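Local coordinates for protein transcriptional regulator, TetR family (Agrobacterium tumefaciens, PDB 2G7S) that probably acts as a dimeric DNA-binding regulator of transcription, with an N-terminal helix-turn-helix domain and a helical C-terminal domain, as in other TetR-family proteins, at residues A[87-92]-A[184-189]; A[130-135]-A[156-161]; A[163-168]-A[179-184]. One frame throughout, in Å; residues are numbered along the deposited sequence.

How the contacts relate
All three contacts lie in the all-helical C-terminal domain. Contact 1 joins helix 81-98 to helix 180-192, contact 2 joins helix 118-144 to helix 154-173, and contact 3 joins helix 154-173 to helix 180-192. Along the chain, segment 87-92 comes first, then both halves of contact 2, then contact 3, and finally segment 184-189, which shares Ile-184 with contact 3. Centres of contacts 1 and 3 are about 8 Å apart, those of 1 and 2 about 13 Å, and those of 2 and 3 about 15 Å. Tyr-88, Ile-89, Phe-161 and Phe-181 bridge them. Helices 154-173 and 180-192, which meet the second subunit, are thus packed onto the domain, consistent with TetR-type dimerisation.

Contact 1 (A[87-92]-A[184-189]); sequences AYIGYW and ITRPML
A methyl group laid over a guanidinium marks this meeting of two antiparallel helices in the TetR-type C-terminal domain: in the modelled one of two Ile-89 conformers, CG2 sits over one face of the Arg-186 head group, toward its rim, with 3.5 Å between Ile-89 CG2 and Arg-186 CZ. The short axes run at 174° to each other, 10.7 Å apart, and side chains have to span that width. Arg-186 does so with its chain extended from CG to NE (chi2 174°, chi3 176°), which carries the charged end slantwise across Ile-89 to a salt bridge with Glu-93, one turn further on in helix 81-98. The flat group is thus held by charge at NH2 while its face lies against an apolar methyl.

Ile-89 also passes alongside Thr-185, pointing the other way. Thr-185 OG1 is already bonded to Phe-181 O in its own helix and offers Ile-89 a packing surface. Ile-89 points its end at Leu-189, though the modelled spacing there is too short to trust. Beside the arginine, Gly-90 N lies obliquely to the guanidinium, 3.9 Å from Arg-186 NH2.

Contact 2 (A[130-135]-A[156-161]); sequences SLSDWL and ANAEIF
Two partners grip Ser-132 OG: it gives its proton to Glu-159 OE2 across the contact, at 2.7 Å from Ser-132 OG to Glu-159 OE2, and it is also hydrogen-bonded to Arg-155 NH1, just ahead of segment 156-161. The contact joins two helices of the TetR-type C-terminal domain, and Glu-159 carries it into the dimer contact, its other oxygen, OE1, bonding to His-175 NE2 of the second subunit. The serine meets OE2 on the anti side of the carboxylate, 34° out of its plane, so the approach is tilted. Two torsions bring these groups together. The hydroxyl stands opposite the backbone N of Ser-132 (chi1 -179°), while Glu-159, whose CB starts away from the other helix, folds back at chi2 (-72°) to present its carboxylate. Arg-155 also forms a salt bridge with Asp-133 OD1, and its positive charge probably eases the proximity of Asp-133 and Glu-159.

Next to this polar pair the backbones come nearest at Leu-135 and Ala-158, where the alanine's side chain is small. Ala-158 CB lies 3.7 Å from Ser-132 O and 3.8 Å from Leu-135 CB. Leu-135 then crosses Phe-161 at about a right angle: CD1 comes to the ring edge in its plane, and Leu-135 CD2 lies obliquely, 3.6 Å from Phe-161 CD2, in the given one of two Phe-161 conformers.

The short axes of helices 118-144 and 154-173 are 8.5 Å apart; helix 81-98 adds Leu-85 against Leu-135 and Tyr-88 and Ile-89 against Phe-161, and helix 180-192 brings Met-188 to Phe-161.

Contact 3 (A[163-168]-A[179-184]); sequences ATVHGA and ATFGAI
The last two helices of the C-terminal domain, 154-173 and 180-192, form a helical hairpin of the kind that, in TetR-family proteins, commonly pairs with its counterpart in the other subunit as a four-helix dimer interface. The second subunit supports that reading: Thr-164 packs on Thr-164 of the other chain, and Ile-184 on Ala-163 of that chain. Within the hairpin the short axes run 9.2 Å apart at 152°.

The backbones come nearest at Ala-168 and Phe-181. Ala-168 CB is caught between two larger side chains, 3.6 Å from Phe-181 CD1, whose ring it meets obliquely, and 3.7 Å from Ile-184 CG2. That same Ile-184 branch, opposite the backbone N, reaches Thr-164 CG2 at 3.7 Å, the two side chains crossing at a slant. Thr-164 turns its methyl to helix 180-192 while its hydroxyl bonds back to Ile-160 O, so the polar end is satisfied within its own helix.

On the flank nearer helix 81-98, Phe-181 swings its ring in beside Val-165, with CG opposite the backbone N (chi1 -177°). Ile-89, Glu-93 and Ile-96 of helix 81-98 also touch this ring. Val-165 meets its rim twice: the methyl CG1 lies at the edge in the ring plane, 4.0 Å from Phe-181 CZ, and Val-165 O also lies at the ring edge, near its plane, 3.5 Å from Phe-181 CE1.

Contact 1 (A[87-92]-A[184-189])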
loop_
_atom_site.group_PDB
_atom_site.type_symbol
_atom_site.label_atom_id
_atom_site.label_comp_id
_atom_site.label_asym_id
_atom_site.label_seq_id
_atom_site.Cartn_x
_atom_site.Cartn_y
_atom_site.Cartn_z
ATOM N N ALA A 87 -12.317 -15.749 8.670
ATOM C CA ALA A 87 -12.721 -14.805 9.719
ATOM C C ALA A 87 -11.797 -13.591 9.757
ATOM O O ALA A 87 -12.237 -12.476 10.072
ATOM C CB ALA A 87 -12.716 -15.496 11.114
ATOM N N TYR A 88 -10.529 -13.782 9.435
ATOM C CA TYR A 88 -9.584 -12.635 9.352
ATOM C C TYR A 88 -10.012 -11.680 8.220
ATOM O O TYR A 88 -10.022 -10.437 8.420
ATOM C CB TYR A 88 -8.168 -13.239 9.162
ATOM C CG TYR A 88 -7.130 -12.219 8.801
ATOM C CD1 TYR A 88 -6.614 -11.344 9.718
ATOM C CD2 TYR A 88 -6.658 -12.138 7.518
ATOM C CE1 TYR A 88 -5.616 -10.370 9.324
ATOM C CE2 TYR A 88 -5.705 -11.209 7.145
ATOM C CZ TYR A 88 -5.197 -10.344 8.019
ATOM O OH TYR A 88 -4.217 -9.434 7.638
ATOM N N ILE A 89 -10.367 -12.221 7.058
ATOM C CA ILE A 89 -10.887 -11.404 5.981
ATOM C C ILE A 89 -12.125 -10.636 6.445
ATOM O O ILE A 89 -12.309 -9.453 6.112
ATOM C CB ILE A 89 -11.180 -12.251 4.729
ATOM C CG1 ILE A 89 -9.846 -12.720 4.134
ATOM C CG2 ILE A 89 -12.054 -11.492 3.661
ATOM C CD1 ILE A 89 -10.024 -13.587 2.925
ATOM N N GLY A 90 -13.001 -11.334 7.170
ATOM C CA GLY A 90 -14.234 -10.680 7.674
ATOM C C GLY A 90 -13.950 -9.563 8.656
ATOM O O GLY A 90 -14.655 -8.514 8.663
ATOM N N TYR A 91 -12.914 -9.749 9.465
ATOM C CA TYR A 91 -12.528 -8.713 10.432
ATOM C C TYR A 91 -12.167 -7.445 9.658
ATOM O O TYR A 91 -12.643 -6.357 9.985
ATOM C CB TYR A 91 -11.314 -9.214 11.217
ATOM C CG TYR A 91 -10.538 -8.087 11.864
ATOM C CD1 TYR A 91 -11.050 -7.388 12.987
ATOM C CD2 TYR A 91 -9.342 -7.663 11.309
ATOM C CE1 TYR A 91 -10.294 -6.332 13.540
ATOM C CE2 TYR A 91 -8.623 -6.627 11.863
ATOM C CZ TYR A 91 -9.090 -5.990 12.951
ATOM O OH TYR A 91 -8.260 -4.905 13.425
ATOM N N TRP A 92 -11.370 -7.555 8.605
ATOM C CA TRP A 92 -10.976 -6.331 7.859
ATOM C C TRP A 92 -12.185 -5.726 7.105
ATOM O O TRP A 92 -12.315 -4.512 7.025
ATOM C CB TRP A 92 -9.816 -6.610 6.905
ATOM C CG TRP A 92 -8.565 -6.441 7.625
ATOM C CD1 TRP A 92 -7.590 -7.409 7.894
ATOM C CD2 TRP A 92 -8.079 -5.215 8.207
ATOM N NE1 TRP A 92 -6.556 -6.823 8.634
ATOM C CE2 TRP A 92 -6.843 -5.491 8.843
ATOM C CE3 TRP A 92 -8.578 -3.907 8.230
ATOM C CZ2 TRP A 92 -6.095 -4.501 9.498
ATOM C CZ3 TRP A 92 -7.848 -2.929 8.916
ATOM C CH2 TRP A 92 -6.629 -3.268 9.570
ATOM N N ILE A 184 -11.268 -8.949 -3.887
ATOM C CA ILE A 184 -9.873 -9.220 -4.208
ATOM C C ILE A 184 -9.324 -10.370 -3.347
ATOM O O ILE A 184 -8.513 -11.186 -3.894
ATOM C CB ILE A 184 -9.029 -7.947 -4.005
ATOM C CG1 ILE A 184 -9.384 -6.953 -5.112
ATOM C CG2 ILE A 184 -7.522 -8.229 -3.968
ATOM C CD1 ILE A 184 -8.890 -5.554 -4.819
ATOM N N THR A 185 -9.679 -10.418 -2.057
ATOM C CA THR A 185 -9.021 -11.368 -1.175
ATOM C C THR A 185 -9.694 -12.755 -1.135
ATOM O O THR A 185 -9.002 -13.764 -0.903
ATOM C CB THR A 185 -8.979 -10.849 0.262
ATOM O OG1 THR A 185 -10.300 -10.509 0.710
ATOM C CG2 THR A 185 -8.066 -9.620 0.401
ATOM N N ARG A 186 -11.003 -12.794 -1.372
ATOM C CA ARG A 186 -11.723 -14.054 -1.143
ATOM C C ARG A 186 -11.407 -15.110 -2.227
ATOM O O ARG A 186 -11.473 -16.316 -1.950
ATOM C CB ARG A 186 -13.228 -13.786 -0.946
ATOM C CG ARG A 186 -13.402 -13.102 0.443
ATOM C CD ARG A 186 -14.869 -12.670 0.609
ATOM N NE ARG A 186 -15.103 -12.106 1.938
ATOM C CZ ARG A 186 -15.206 -12.872 3.008
ATOM N NH1 ARG A 186 -15.087 -14.227 2.906
ATOM N NH2 ARG A 186 -15.423 -12.300 4.224
ATOM N N PRO A 187 -11.204 -14.718 -3.494
ATOM C CA PRO A 187 -10.930 -15.803 -4.479
ATOM C C PRO A 187 -9.747 -16.709 -4.089
ATOM O O PRO A 187 -9.794 -17.915 -4.345
ATOM C CB PRO A 187 -10.748 -15.053 -5.804
ATOM C CG PRO A 187 -11.682 -13.839 -5.633
ATOM C CD PRO A 187 -11.443 -13.422 -4.161
HETATM N N MSE A 188 -8.721 -16.160 -3.418
HETATM C CA MSE A 188 -7.585 -17.018 -3.008
HETATM C C MSE A 188 -8.075 -18.075 -2.048
HETATM O O MSE A 188 -7.718 -19.265 -2.161
HETATM C CB MSE A 188 -6.434 -16.228 -2.368
HETATM C CG MSE A 188 -5.314 -17.215 -1.890
HETATM SE SE MSE A 188 -3.716 -16.317 -1.393
HETATM C CE MSE A 188 -2.885 -17.826 -0.308
ATOM N N LEU A 189 -8.910 -17.647 -1.107
ATOM C CA LEU A 189 -9.421 -18.532 -0.054
ATOM C C LEU A 189 -10.181 -19.666 -0.689
ATOM O O LEU A 189 -10.041 -20.835 -0.299
ATOM C CB LEU A 189 -10.316 -17.681 0.900
ATOM C CG LEU A 189 -9.623 -17.289 2.220
ATOM C CD1 LEU A 189 -10.626 -16.394 2.849
ATOM C CD2 LEU A 189 -9.478 -18.448 3.157
#

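Contact 2 (A[130-135]-A[156-161])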
loop_
_atom_site.group_PDB
_atom_site.type_symbol
_atom_site.label_atom_id
_atom_site.label_comp_id
_atom_site.label_asym_id
_atom_site.label_seq_id
_atom_site.Cartn_x
_atom_site.Cartn_y
_atom_site.Cartn_z
ATOM N N SER A 130 5.521 -10.658 11.844
ATOM C CA SER A 130 4.633 -11.379 12.756
ATOM C C SER A 130 3.306 -11.842 12.087
ATOM O O SER A 130 2.898 -12.978 12.260
ATOM C CB SER A 130 4.373 -10.499 13.980
ATOM O OG SER A 130 3.319 -10.998 14.759
ATOM N N LEU A 131 2.636 -10.948 11.347
ATOM C CA LEU A 131 1.467 -11.336 10.576
ATOM C C LEU A 131 1.827 -12.430 9.579
ATOM O O LEU A 131 1.074 -13.410 9.447
ATOM C CB LEU A 131 0.888 -10.090 9.878
ATOM C CG LEU A 131 -0.299 -10.398 8.936
ATOM C CD1 LEU A 131 -1.476 -11.052 9.662
ATOM C CD2 LEU A 131 -0.785 -9.094 8.330
ATOM N N SER A 132 2.963 -12.313 8.894
ATOM C CA SER A 132 3.381 -13.377 7.975
ATOM C C SER A 132 3.565 -14.692 8.746
ATOM O O SER A 132 3.151 -15.772 8.268
ATOM C CB SER A 132 4.700 -12.983 7.297
ATOM O OG SER A 132 5.048 -14.039 6.397
ATOM N N ASP A 133 4.154 -14.643 9.952
ATOM C CA ASP A 133 4.342 -15.852 10.724
ATOM C C ASP A 133 2.977 -16.475 11.057
ATOM O O ASP A 133 2.872 -17.736 11.078
ATOM C CB ASP A 133 5.091 -15.544 12.029
ATOM C CG ASP A 133 6.574 -15.235 11.843
ATOM O OD1 ASP A 133 7.116 -15.366 10.730
ATOM O OD2 ASP A 133 7.166 -14.850 12.885
ATOM N N TRP A 134 2.039 -15.641 11.498
ATOM C CA TRP A 134 0.715 -16.186 11.849
ATOM C C TRP A 134 0.054 -16.832 10.659
ATOM O O TRP A 134 -0.461 -17.967 10.750
ATOM C CB TRP A 134 -0.194 -15.070 12.442
ATOM C CG TRP A 134 -1.540 -15.614 12.862
ATOM C CD1 TRP A 134 -1.769 -16.338 14.018
ATOM C CD2 TRP A 134 -2.812 -15.518 12.189
ATOM N NE1 TRP A 134 -3.091 -16.717 14.075
ATOM C CE2 TRP A 134 -3.754 -16.219 12.974
ATOM C CE3 TRP A 134 -3.245 -14.924 11.018
ATOM C CZ2 TRP A 134 -5.113 -16.297 12.633
ATOM C CZ3 TRP A 134 -4.627 -15.016 10.684
ATOM C CH2 TRP A 134 -5.509 -15.728 11.482
ATOM N N LEU A 135 -0.003 -16.123 9.547
ATOM C CA LEU A 135 -0.647 -16.692 8.346
ATOM C C LEU A 135 0.072 -17.991 7.924
ATOM O O LEU A 135 -0.568 -18.935 7.457
ATOM C CB LEU A 135 -0.572 -15.651 7.192
ATOM C CG LEU A 135 -1.455 -14.427 7.412
ATOM C CD1 LEU A 135 -1.043 -13.384 6.383
ATOM C CD2 LEU A 135 -2.967 -14.786 7.240
ATOM N N ALA A 156 5.432 -18.967 1.424
ATOM C CA ALA A 156 5.255 -18.180 0.196
ATOM C C ALA A 156 3.792 -17.804 -0.015
ATOM O O ALA A 156 3.464 -16.671 -0.442
ATOM C CB ALA A 156 5.734 -18.980 -1.038
ATOM N N ASN A 157 2.890 -18.720 0.344
ATOM C CA ASN A 157 1.462 -18.388 0.255
ATOM C C ASN A 157 1.048 -17.345 1.289
ATOM O O ASN A 157 0.157 -16.519 0.997
ATOM C CB ASN A 157 0.630 -19.647 0.379
ATOM C CG ASN A 157 0.579 -20.389 -0.958
ATOM O OD1 ASN A 157 -0.260 -20.088 -1.802
ATOM N ND2 ASN A 157 1.519 -21.337 -1.154
ATOM N N ALA A 158 1.619 -17.403 2.478
ATOM C CA ALA A 158 1.337 -16.357 3.484
ATOM C C ALA A 158 1.760 -14.973 2.974
ATOM O O ALA A 158 1.073 -13.975 3.185
ATOM C CB ALA A 158 2.138 -16.661 4.771
ATOM N N GLU A 159 2.942 -14.903 2.362
ATOM C CA GLU A 159 3.414 -13.641 1.836
ATOM C C GLU A 159 2.514 -13.125 0.726
ATOM O O GLU A 159 2.231 -11.896 0.661
ATOM C CB GLU A 159 4.861 -13.787 1.353
ATOM C CG GLU A 159 5.897 -13.944 2.461
ATOM C CD GLU A 159 6.130 -12.641 3.228
ATOM O OE1 GLU A 159 6.154 -11.557 2.577
ATOM O OE2 GLU A 159 6.370 -12.752 4.432
ATOM N N ILE A 160 1.997 -14.035 -0.132
ATOM C CA ILE A 160 1.015 -13.602 -1.156
ATOM C C ILE A 160 -0.265 -13.147 -0.479
ATOM O O ILE A 160 -0.847 -12.107 -0.870
ATOM C CB ILE A 160 0.796 -14.754 -2.146
ATOM C CG1 ILE A 160 2.063 -14.970 -3.018
ATOM C CG2 ILE A 160 -0.449 -14.513 -3.015
ATOM C CD1 ILE A 160 2.148 -16.353 -3.637
ATOM N N PHE A 161 -0.766 -13.913 0.471
ATOM C CA PHE A 161 -2.056 -13.486 1.043
ATOM C C PHE A 161 -1.911 -12.154 1.810
ATOM O O PHE A 161 -2.827 -11.305 1.787
ATOM C CB PHE A 161 -2.554 -14.613 1.942
ATOM C CG PHE A 161 -3.904 -14.346 2.536
ATOM C CD1 PHE A 161 -5.040 -14.469 1.747
ATOM C CD2 PHE A 161 -4.039 -14.024 3.891
ATOM C CE1 PHE A 161 -6.307 -14.192 2.302
ATOM C CE2 PHE A 161 -5.293 -13.780 4.452
ATOM C CZ PHE A 161 -6.433 -13.899 3.642
#

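Contact 3 (A[163-168]-A[179-184])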
loop_
_atom_site.group_PDB
_atom_site.type_symbol
_atom_site.label_atom_id
_atom_site.label_comp_id
_atom_site.label_asym_id
_atom_site.label_seq_id
_atom_site.Cartn_x
_atom_site.Cartn_y
_atom_site.Cartn_z
ATOM N N ALA A 163 0.204 -9.709 1.118
ATOM C CA ALA A 163 0.341 -8.664 0.120
ATOM C C ALA A 163 -1.031 -8.382 -0.524
ATOM O O ALA A 163 -1.367 -7.237 -0.869
ATOM C CB ALA A 163 1.352 -9.055 -0.934
ATOM N N THR A 164 -1.808 -9.439 -0.758
ATOM C CA THR A 164 -3.155 -9.262 -1.364
ATOM C C THR A 164 -4.039 -8.464 -0.427
ATOM O O THR A 164 -4.768 -7.571 -0.894
ATOM C CB THR A 164 -3.768 -10.641 -1.670
ATOM O OG1 THR A 164 -2.831 -11.366 -2.548
ATOM C CG2 THR A 164 -5.059 -10.465 -2.402
ATOM N N VAL A 165 -4.003 -8.745 0.875
ATOM C CA VAL A 165 -4.778 -7.988 1.870
ATOM C C VAL A 165 -4.352 -6.511 1.833
ATOM O O VAL A 165 -5.232 -5.627 1.833
ATOM C CB VAL A 165 -4.578 -8.641 3.272
ATOM C CG1 VAL A 165 -4.972 -7.754 4.386
ATOM C CG2 VAL A 165 -5.345 -10.004 3.352
ATOM N N HIS A 166 -3.030 -6.266 1.890
ATOM C CA HIS A 166 -2.604 -4.871 1.928
ATOM C C HIS A 166 -2.943 -4.162 0.597
ATOM O O HIS A 166 -3.348 -2.970 0.610
ATOM C CB HIS A 166 -1.130 -4.824 2.173
ATOM C CG HIS A 166 -0.777 -5.270 3.548
ATOM N ND1 HIS A 166 0.491 -5.713 3.871
ATOM C CD2 HIS A 166 -1.503 -5.317 4.694
ATOM C CE1 HIS A 166 0.529 -6.020 5.181
ATOM N NE2 HIS A 166 -0.679 -5.797 5.705
ATOM N N GLY A 167 -2.837 -4.878 -0.528
ATOM C CA GLY A 167 -3.161 -4.254 -1.787
ATOM C C GLY A 167 -4.673 -4.046 -1.880
ATOM O O GLY A 167 -5.123 -3.103 -2.581
ATOM N N ALA A 168 -5.479 -4.948 -1.306
ATOM C CA ALA A 168 -6.937 -4.812 -1.365
ATOM C C ALA A 168 -7.417 -3.633 -0.499
ATOM O O ALA A 168 -8.358 -2.925 -0.897
ATOM C CB ALA A 168 -7.576 -6.118 -0.890
ATOM N N ALA A 179 -17.141 -3.389 -1.428
ATOM C CA ALA A 179 -17.039 -4.787 -1.855
ATOM C C ALA A 179 -15.669 -5.091 -2.395
ATOM O O ALA A 179 -15.378 -6.243 -2.507
ATOM C CB ALA A 179 -18.046 -5.081 -2.987
ATOM N N THR A 180 -14.840 -4.087 -2.698
ATOM C CA THR A 180 -13.517 -4.357 -3.271
ATOM C C THR A 180 -12.666 -5.285 -2.422
ATOM O O THR A 180 -11.965 -6.157 -2.959
ATOM C CB THR A 180 -12.817 -2.983 -3.444
ATOM O OG1 THR A 180 -13.507 -2.333 -4.513
ATOM C CG2 THR A 180 -11.436 -3.084 -3.761
ATOM N N PHE A 181 -12.662 -5.070 -1.105
ATOM C CA PHE A 181 -11.715 -5.823 -0.283
ATOM C C PHE A 181 -11.990 -7.321 -0.368
ATOM O O PHE A 181 -11.053 -8.127 -0.637
ATOM C CB PHE A 181 -11.761 -5.348 1.175
ATOM C CG PHE A 181 -10.746 -6.038 2.064
ATOM C CD1 PHE A 181 -9.432 -5.599 2.134
ATOM C CD2 PHE A 181 -11.108 -7.138 2.802
ATOM C CE1 PHE A 181 -8.487 -6.280 2.946
ATOM C CE2 PHE A 181 -10.196 -7.819 3.595
ATOM C CZ PHE A 181 -8.878 -7.393 3.676
ATOM N N GLY A 182 -13.259 -7.722 -0.241
ATOM C CA GLY A 182 -13.584 -9.126 -0.375
ATOM C C GLY A 182 -13.419 -9.652 -1.798
ATOM O O GLY A 182 -13.010 -10.794 -2.038
ATOM N N ALA A 183 -13.757 -8.803 -2.783
ATOM C CA ALA A 183 -13.664 -9.254 -4.171
ATOM C C ALA A 183 -12.231 -9.583 -4.555
ATOM O O ALA A 183 -11.984 -10.407 -5.479
ATOM C CB ALA A 183 -14.169 -8.163 -5.100
ATOM N N ILE A 184 -11.268 -8.949 -3.887
ATOM C CA ILE A 184 -9.873 -9.220 -4.208
ATOM C C ILE A 184 -9.324 -10.370 -3.347
ATOM O O ILE A 184 -8.513 -11.186 -3.894
ATOM C CB ILE A 184 -9.029 -7.947 -4.005
ATOM C CG1 ILE A 184 -9.384 -6.953 -5.112
ATOM C CG2 ILE A 184 -7.522 -8.229 -3.968
ATOM C CD1 ILE A 184 -8.890 -5.554 -4.819
#